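Local coordinates for putative Oleoyl-[acyl-carrier protein] thioesterase (Lactobacillus plantarum, PDB 2OWN) that probably hydrolyses the thioester of oleoyl-acyl-carrier protein and related acyl-ACPs, releasing the free fatty acid, as acyl-ACP thioesterases of the HotDog clan do, at residues V61-T66 against W117-Q122; N92-Y97 against R125-I130; E54-H59 against P132-P137. One frame throughout, in Å; residues are numbered along the deposited sequence.

Interaction 1 of 3, residues V61-T66 against W117-Q122; sequences VGWVVT and WVMMSQ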
# COMPACT_ATOMS: atom_id res chain seq x y z
N VAL B 61 27.17 -8.60 -0.02
CA VAL B 61 26.44 -8.46 1.26
C VAL B 61 25.21 -7.54 1.15
O VAL B 61 25.09 -6.77 0.19
CB VAL B 61 27.36 -7.93 2.40
CG1 VAL B 61 28.35 -8.99 2.87
CG2 VAL B 61 28.09 -6.66 1.96
N GLY B 62 24.34 -7.62 2.15
CA GLY B 62 23.11 -6.80 2.23
C GLY B 62 22.57 -6.69 3.64
O GLY B 62 22.67 -7.67 4.40
N TRP B 63 22.01 -5.53 3.99
CA TRP B 63 21.42 -5.28 5.32
C TRP B 63 20.09 -6.04 5.46
O TRP B 63 19.27 -6.01 4.53
CB TRP B 63 21.20 -3.79 5.60
CG TRP B 63 22.45 -2.99 5.74
CD1 TRP B 63 22.99 -2.14 4.82
CD2 TRP B 63 23.31 -2.95 6.87
NE1 TRP B 63 24.13 -1.57 5.31
CE2 TRP B 63 24.37 -2.05 6.57
CE3 TRP B 63 23.30 -3.60 8.13
CZ2 TRP B 63 25.42 -1.77 7.48
CZ3 TRP B 63 24.35 -3.32 9.06
CH2 TRP B 63 25.40 -2.41 8.72
N VAL B 64 19.93 -6.74 6.59
CA VAL B 64 18.74 -7.53 6.92
C VAL B 64 18.32 -7.18 8.35
O VAL B 64 19.09 -7.46 9.27
CB VAL B 64 19.04 -9.05 6.80
CG1 VAL B 64 17.84 -9.93 7.23
CG2 VAL B 64 19.45 -9.40 5.37
N VAL B 65 17.15 -6.54 8.52
CA VAL B 65 16.64 -6.17 9.87
C VAL B 65 16.17 -7.45 10.58
O VAL B 65 15.40 -8.24 10.01
CB VAL B 65 15.52 -5.06 9.88
CG1 VAL B 65 14.25 -5.48 9.15
CG2 VAL B 65 15.19 -4.63 11.32
N THR B 66 16.70 -7.66 11.78
CA THR B 66 16.38 -8.79 12.65
C THR B 66 15.37 -8.42 13.74
O THR B 66 14.57 -9.28 14.12
CB THR B 66 17.66 -9.37 13.32
OG1 THR B 66 18.32 -8.37 14.11
CG2 THR B 66 18.63 -9.90 12.27
N TRP B 117 20.10 -4.60 12.88
CA TRP B 117 20.36 -5.05 11.50
C TRP B 117 21.66 -5.87 11.43
O TRP B 117 22.61 -5.58 12.16
CB TRP B 117 20.51 -3.84 10.58
CG TRP B 117 19.31 -2.95 10.46
CD1 TRP B 117 18.89 -2.00 11.36
CD2 TRP B 117 18.41 -2.87 9.34
NE1 TRP B 117 17.76 -1.37 10.89
CE2 TRP B 117 17.45 -1.86 9.65
CE3 TRP B 117 18.32 -3.55 8.11
CZ2 TRP B 117 16.39 -1.52 8.77
CZ3 TRP B 117 17.26 -3.21 7.21
CH2 TRP B 117 16.31 -2.19 7.56
N VAL B 118 21.69 -6.87 10.54
CA VAL B 118 22.85 -7.77 10.30
C VAL B 118 23.17 -7.88 8.79
O VAL B 118 22.25 -7.75 7.97
CB VAL B 118 22.61 -9.19 10.90
CG1 VAL B 118 22.48 -9.11 12.41
CG2 VAL B 118 21.38 -9.87 10.28
N MSE B 119 24.45 -8.10 8.45
CA MSE B 119 24.87 -8.25 7.05
C MSE B 119 24.83 -9.73 6.64
O MSE B 119 25.58 -10.54 7.21
CB MSE B 119 26.25 -7.67 6.76
CG MSE B 119 26.41 -6.22 7.16
SE MSE B 119 27.73 -5.31 6.06
CE MSE B 119 26.61 -5.12 4.48
N MSE B 120 23.93 -10.05 5.71
CA MSE B 120 23.74 -11.40 5.15
C MSE B 120 24.43 -11.47 3.79
O MSE B 120 24.22 -10.57 2.96
CB MSE B 120 22.25 -11.74 4.99
CG MSE B 120 21.48 -11.92 6.29
SE MSE B 120 21.98 -13.52 7.30
CE MSE B 120 21.40 -14.88 6.03
N SER B 121 25.21 -12.53 3.56
CA SER B 121 25.93 -12.74 2.29
C SER B 121 24.95 -13.10 1.16
O SER B 121 23.92 -13.74 1.41
CB SER B 121 27.00 -13.83 2.43
OG SER B 121 27.74 -14.03 1.24
N GLN B 122 25.27 -12.67 -0.07
CA GLN B 122 24.42 -12.93 -1.26
C GLN B 122 24.49 -14.39 -1.72
O GLN B 122 23.44 -14.99 -2.00
CB GLN B 122 24.78 -11.99 -2.42
CG GLN B 122 24.59 -10.48 -2.12
CD GLN B 122 23.15 -10.03 -1.80
OE1 GLN B 122 22.96 -9.05 -1.08
NE2 GLN B 122 22.15 -10.75 -2.30

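Interaction 2 of 3, residues N92-Y97 against R125-I130; sequences NPYFAY and RRIVKI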
# COMPACT_ATOMS: atom_id res chain seq x y z
N ASN B 92 28.42 -2.94 16.40
CA ASN B 92 29.45 -3.85 16.95
C ASN B 92 29.90 -4.75 15.74
O ASN B 92 29.40 -4.52 14.62
CB ASN B 92 28.95 -4.54 18.26
CG ASN B 92 27.87 -5.62 18.07
OD1 ASN B 92 27.42 -5.93 16.98
ND2 ASN B 92 27.48 -6.21 19.19
N PRO B 93 30.85 -5.72 15.91
CA PRO B 93 31.31 -6.59 14.79
C PRO B 93 30.26 -7.28 13.86
O PRO B 93 30.54 -7.44 12.67
CB PRO B 93 32.13 -7.66 15.52
CG PRO B 93 32.73 -6.92 16.64
CD PRO B 93 31.61 -6.03 17.14
N TYR B 94 29.08 -7.61 14.41
CA TYR B 94 27.97 -8.28 13.68
C TYR B 94 26.63 -7.50 13.58
O TYR B 94 26.00 -7.54 12.52
CB TYR B 94 27.72 -9.66 14.30
CG TYR B 94 28.89 -10.61 14.11
CD1 TYR B 94 29.94 -10.68 15.06
CD2 TYR B 94 28.98 -11.44 12.96
CE1 TYR B 94 31.05 -11.57 14.88
CE2 TYR B 94 30.08 -12.33 12.77
CZ TYR B 94 31.11 -12.39 13.73
OH TYR B 94 32.18 -13.24 13.55
N PHE B 95 26.23 -6.80 14.66
CA PHE B 95 24.95 -6.04 14.75
C PHE B 95 25.09 -4.51 14.65
O PHE B 95 26.04 -3.94 15.19
CB PHE B 95 24.23 -6.39 16.07
CG PHE B 95 24.06 -7.86 16.29
CD1 PHE B 95 22.98 -8.55 15.69
CD2 PHE B 95 24.98 -8.58 17.08
CE1 PHE B 95 22.82 -9.96 15.88
CE2 PHE B 95 24.84 -9.99 17.29
CZ PHE B 95 23.74 -10.69 16.69
N ALA B 96 24.14 -3.88 13.95
CA ALA B 96 24.05 -2.42 13.74
C ALA B 96 22.77 -1.90 14.41
O ALA B 96 21.71 -2.46 14.17
CB ALA B 96 24.03 -2.10 12.26
N TYR B 97 22.89 -0.83 15.21
CA TYR B 97 21.78 -0.20 15.95
C TYR B 97 21.30 1.06 15.21
O TYR B 97 22.07 2.02 15.11
CB TYR B 97 22.22 0.11 17.39
CG TYR B 97 21.17 0.77 18.27
CD1 TYR B 97 19.99 0.08 18.63
CD2 TYR B 97 21.37 2.08 18.79
CE1 TYR B 97 19.00 0.69 19.47
CE2 TYR B 97 20.39 2.70 19.64
CZ TYR B 97 19.21 2.00 19.97
OH TYR B 97 18.28 2.59 20.78
N ARG B 125 24.60 -17.02 2.13
CA ARG B 125 23.41 -16.73 2.97
C ARG B 125 23.65 -16.97 4.49
O ARG B 125 22.84 -17.62 5.17
CB ARG B 125 22.16 -17.46 2.43
CG ARG B 125 21.84 -17.13 0.98
N ARG B 126 24.77 -16.41 4.98
CA ARG B 126 25.22 -16.49 6.39
C ARG B 126 25.48 -15.10 6.98
O ARG B 126 25.73 -14.14 6.24
CB ARG B 126 26.49 -17.34 6.49
N ILE B 127 25.47 -15.01 8.32
CA ILE B 127 25.67 -13.75 9.06
C ILE B 127 27.17 -13.37 9.03
O ILE B 127 27.94 -13.83 9.88
CB ILE B 127 25.11 -13.77 10.55
CG1 ILE B 127 23.58 -13.94 10.64
CG2 ILE B 127 25.45 -12.48 11.31
CD1 ILE B 127 22.98 -15.29 10.23
N VAL B 128 27.55 -12.56 8.04
CA VAL B 128 28.95 -12.07 7.89
C VAL B 128 29.20 -10.87 8.82
O VAL B 128 28.25 -10.27 9.35
CB VAL B 128 29.32 -11.68 6.41
CG1 VAL B 128 29.15 -12.88 5.50
CG2 VAL B 128 28.51 -10.48 5.88
N LYS B 129 30.48 -10.53 9.01
CA LYS B 129 30.89 -9.38 9.85
C LYS B 129 30.54 -8.05 9.16
O LYS B 129 30.51 -7.99 7.91
CB LYS B 129 32.39 -9.41 10.16
CG LYS B 129 32.85 -10.63 10.93
CD LYS B 129 34.35 -10.60 11.18
CE LYS B 129 34.81 -11.82 11.96
NZ LYS B 129 36.28 -11.80 12.19
N ILE B 130 30.27 -7.01 9.95
CA ILE B 130 29.92 -5.67 9.43
C ILE B 130 31.19 -5.00 8.86
O ILE B 130 32.19 -4.90 9.57
CB ILE B 130 29.25 -4.74 10.48
CG1 ILE B 130 27.94 -5.36 10.99
CG2 ILE B 130 28.96 -3.35 9.89
CD1 ILE B 130 27.18 -4.51 11.99

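Interaction 3 of 3, residues E54-H59 against P132-P137; sequences EMVQSH and PELVAP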
# COMPACT_ATOMS: atom_id res chain seq x y z
N GLU B 54 22.86 -0.93 -4.98
CA GLU B 54 23.78 -1.52 -5.97
C GLU B 54 25.21 -1.68 -5.42
O GLU B 54 25.77 -2.78 -5.53
CB GLU B 54 23.84 -0.68 -7.26
N MSE B 55 25.76 -0.62 -4.81
CA MSE B 55 27.15 -0.65 -4.26
C MSE B 55 27.28 -1.52 -3.00
O MSE B 55 28.37 -2.03 -2.75
CB MSE B 55 27.75 0.77 -4.06
CG MSE B 55 27.39 1.58 -2.81
SE MSE B 55 28.48 1.23 -1.19
CE MSE B 55 30.22 1.79 -1.86
N VAL B 56 26.22 -1.64 -2.18
CA VAL B 56 26.21 -2.52 -0.99
C VAL B 56 26.23 -3.98 -1.49
O VAL B 56 27.04 -4.78 -1.01
CB VAL B 56 25.03 -2.24 -0.01
CG1 VAL B 56 24.99 -3.24 1.14
CG2 VAL B 56 25.14 -0.83 0.55
N GLN B 57 25.35 -4.30 -2.46
CA GLN B 57 25.30 -5.63 -3.10
C GLN B 57 26.55 -5.99 -3.95
O GLN B 57 26.78 -7.18 -4.17
CB GLN B 57 23.99 -5.85 -3.88
CG GLN B 57 22.77 -5.96 -2.95
CD GLN B 57 21.45 -6.24 -3.67
OE1 GLN B 57 21.28 -5.95 -4.86
NE2 GLN B 57 20.49 -6.78 -2.92
N SER B 58 27.33 -4.98 -4.41
CA SER B 58 28.60 -5.22 -5.16
C SER B 58 29.68 -5.88 -4.25
O SER B 58 30.53 -6.61 -4.76
CB SER B 58 29.16 -3.95 -5.82
OG SER B 58 29.62 -3.00 -4.88
N HIS B 59 29.62 -5.62 -2.93
CA HIS B 59 30.51 -6.22 -1.91
C HIS B 59 30.07 -7.65 -1.43
O HIS B 59 30.66 -8.18 -0.48
CB HIS B 59 30.68 -5.27 -0.69
CG HIS B 59 31.30 -3.95 -1.04
ND1 HIS B 59 30.55 -2.83 -1.31
CD2 HIS B 59 32.60 -3.58 -1.17
CE1 HIS B 59 31.36 -1.82 -1.58
NE2 HIS B 59 32.61 -2.25 -1.51
N PRO B 132 33.23 -1.87 7.98
CA PRO B 132 33.21 -0.45 8.43
C PRO B 132 33.01 0.62 7.32
O PRO B 132 32.51 1.69 7.63
CB PRO B 132 34.57 -0.28 9.15
CG PRO B 132 35.42 -1.32 8.59
CD PRO B 132 34.53 -2.49 8.32
N GLU B 133 33.39 0.31 6.07
CA GLU B 133 33.18 1.22 4.90
C GLU B 133 31.68 1.47 4.61
O GLU B 133 31.32 2.58 4.21
CB GLU B 133 33.90 0.72 3.63
CG GLU B 133 33.42 -0.64 3.05
CD GLU B 133 34.19 -1.11 1.81
OE1 GLU B 133 34.99 -0.34 1.23
OE2 GLU B 133 33.97 -2.27 1.41
N LEU B 134 30.84 0.44 4.79
CA LEU B 134 29.37 0.53 4.59
C LEU B 134 28.59 1.19 5.77
O LEU B 134 27.40 1.48 5.61
CB LEU B 134 28.77 -0.85 4.27
CG LEU B 134 29.39 -1.62 3.08
CD1 LEU B 134 28.69 -2.95 2.92
CD2 LEU B 134 29.34 -0.84 1.77
N VAL B 135 29.25 1.38 6.93
CA VAL B 135 28.70 2.02 8.15
C VAL B 135 29.34 3.41 8.46
O VAL B 135 28.63 4.27 9.00
CB VAL B 135 28.80 1.06 9.37
CG1 VAL B 135 28.21 1.66 10.65
CG2 VAL B 135 28.05 -0.22 9.08
N ALA B 136 30.63 3.60 8.15
CA ALA B 136 31.40 4.87 8.37
C ALA B 136 30.70 6.18 7.92
O ALA B 136 30.71 7.14 8.71
CB ALA B 136 32.82 4.80 7.76
N PRO B 137 30.13 6.24 6.68
CA PRO B 137 29.38 7.44 6.20
C PRO B 137 28.22 7.91 7.11
O PRO B 137 27.92 9.10 7.12
CB PRO B 137 28.86 7.00 4.82
CG PRO B 137 29.83 6.01 4.37
CD PRO B 137 30.20 5.24 5.60

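Interaction 1 of 3, residues V61-T66 against W117-Q122
Val65 CB sits over one face of the Trp117 indole, 3.4 Å from the centroid of the six-membered ring, a CH-pi contact only 4° off the ring normal. With chi1 at -62°, the Trp117 CG stands beside its own backbone N and anti to the carbonyl carbon, which carries the indole across to the neighbouring strand; CE3 comes to 3.2 Å from Val65 N and 3.8 Å from Trp63 CB. On the same face of the sheet the Trp117 CB abuts CE3 of Trp63 at 3.7 Å, the two side chains crossing at about a right angle. Cutting Trp117 back to an alanine is likely to leave Val65 CB and Trp63 CB without the ring they rest on. Next along, selenomethionine Met119 lies over a face of the Trp63 ring, CG toward its rim and SE 4.6 Å from the centroid of the six-membered ring, a Met-aromatic contact; its chain then bends at chi3 and brings CE against Val61 CG2, a tight methyl pair. On the face of Val64, Val118 and selenomethionine Met120, Val64 CG2 presses on Met120 CG; beside them Thr66 CG2 meets Val118 CG2 at 3.4 Å. Between the faces runs the backbone pairing. Met120 N gives a nearly straight bond to Gly62 O (3.0 Å, 163°), with a weak return from Gly62 N to Met120 O, while Val64 and Val118 exchange two N-H to O bonds. At the polar margin Thr66 OG1 bonds weakly to Ile116 O, and Ser121 OG likewise to Gly60 O. The alternating hydrogen-bonded and non-hydrogen-bonded pairs are those of a twisted antiparallel sheet, here two adjacent strands of the N-terminal HotDog unit of an acyl-ACP thioesterase.

Interaction 2 of 3, residues N92-Y97 against R125-I130
Ile130 reaches from its loop into the turn around Asn92 and Tyr94, and its side chain can be followed outward. CB sits 3.7 Å from Pro93 O, the same oxygen that accepts the Ile130 N-H in an almost straight bond (2.8 Å, 174°), the donor tilted from the carbonyl plane. With chi1 at -60° CG1 is directed at Tyr94 O, 3.3 Å away, a carbonyl oxygen that is buried here and has no hydrogen-bond partner. Beyond the extended chi2, CD1 stays equally close to Tyr94 O while reaching Asn92 O, the carbonyl carbon of Phe95 and the backbone N of Ala96, with Ala96 CB at 4.0 Å. The turn leading into strand 95-103 is held by an Asx motif: Asn92 OD1 takes the Phe95 N-H at 2.7 Å, nearly in line with its own C=O bond, and more weakly that of Tyr94, while Asn92 N bonds to Phe95 O. This is the connection between strands 81-91 and 95-103 of the HotDog sheet. Outside it, the Tyr94 ring runs beside the aliphatic part of Lys129, the two side chains crossing at a slant; Lys129 CG lies 3.7 Å from both CE2 and CZ of the ring, and its CE comes to 3.4 Å from Tyr94 OH. Ile127 O approaches the ring at its edge, and Ile127 CG2 touches CD2, the two side chains crossing at about a right angle.

Interaction 3 of 3, residues E54-H59 against P132-P137
Leu134 turns its two methyls on Met55 and Val56 and carries the apolar part of the contact. CD2 of Leu134 meets the selenium of selenomethionine Met55 at 3.7 Å, the two side chains sliding past each other in opposite directions, and CD1 meets Val56 CG1 at 4.1 Å. Met55 has CG lodged between its backbone N and carbonyl carbon (chi1 82°), and bends at chi2 and chi3 bring SE round to the leucine. The same CD2 also passes His59 ND1 at 3.9 Å, giving Leu134 three neighbours on the helix side. The electrostatic part is the approach of Glu133 to His59. Carboxylate oxygen OE2 lies 3.2 Å from His59 CD2 and equally close to NE2, but the angle at NE2 is poor and no hydrogen bond forms; the carboxylate and imidazole planes are turned 60° apart, and the acid would at most favour a positive charge on the ring through space. No hydrogen bond crosses between the two segments. Those that exist are internal: Ser58 OG donates to Met55 O at 2.7 Å from above the carbonyl plane, and His59 ND1 gives a weak bond to that same oxygen, steadying the ring where it faces Glu133. In the other segment Ala136 N bonds to Pro132 O, closing a turn. The contact joins one side of the short helix 53-58, and His59 which follows it, to the loop between strands 127-128 and 141-142; from the same loop Val135 packs on Trp63 and on Tyr91 of strand 81-91, Leu134 also rests on Val61 of strand 61-72, and Pro137 touches Leu49.

All three contacts are partly buried. Interaction 1, the broadest, has four buried residues and one exposed among twelve, a strand pair joined by backbone bonds and aromatic faces; interaction 2 is nearer the surface, with four of nine exposed. The two are bound directly: strands 95-103 and 127-128 pair with the same edge of strand 109-121, the one facing away from strand 61-72, through probable hydrogen bonds from Ala96 N to Trp117 O and from Val128 N to Met119 O. Interaction 2 itself rests on one backbone bond, Ile130 and the Tyr94 ring beside Lys129. Interaction 3 has no cross-segment hydrogen bond and relies on apolar touch beside a carboxylate. Leu134 and Val135 tie its loop to Met119 and Trp63, and Val135 also meets Ile130.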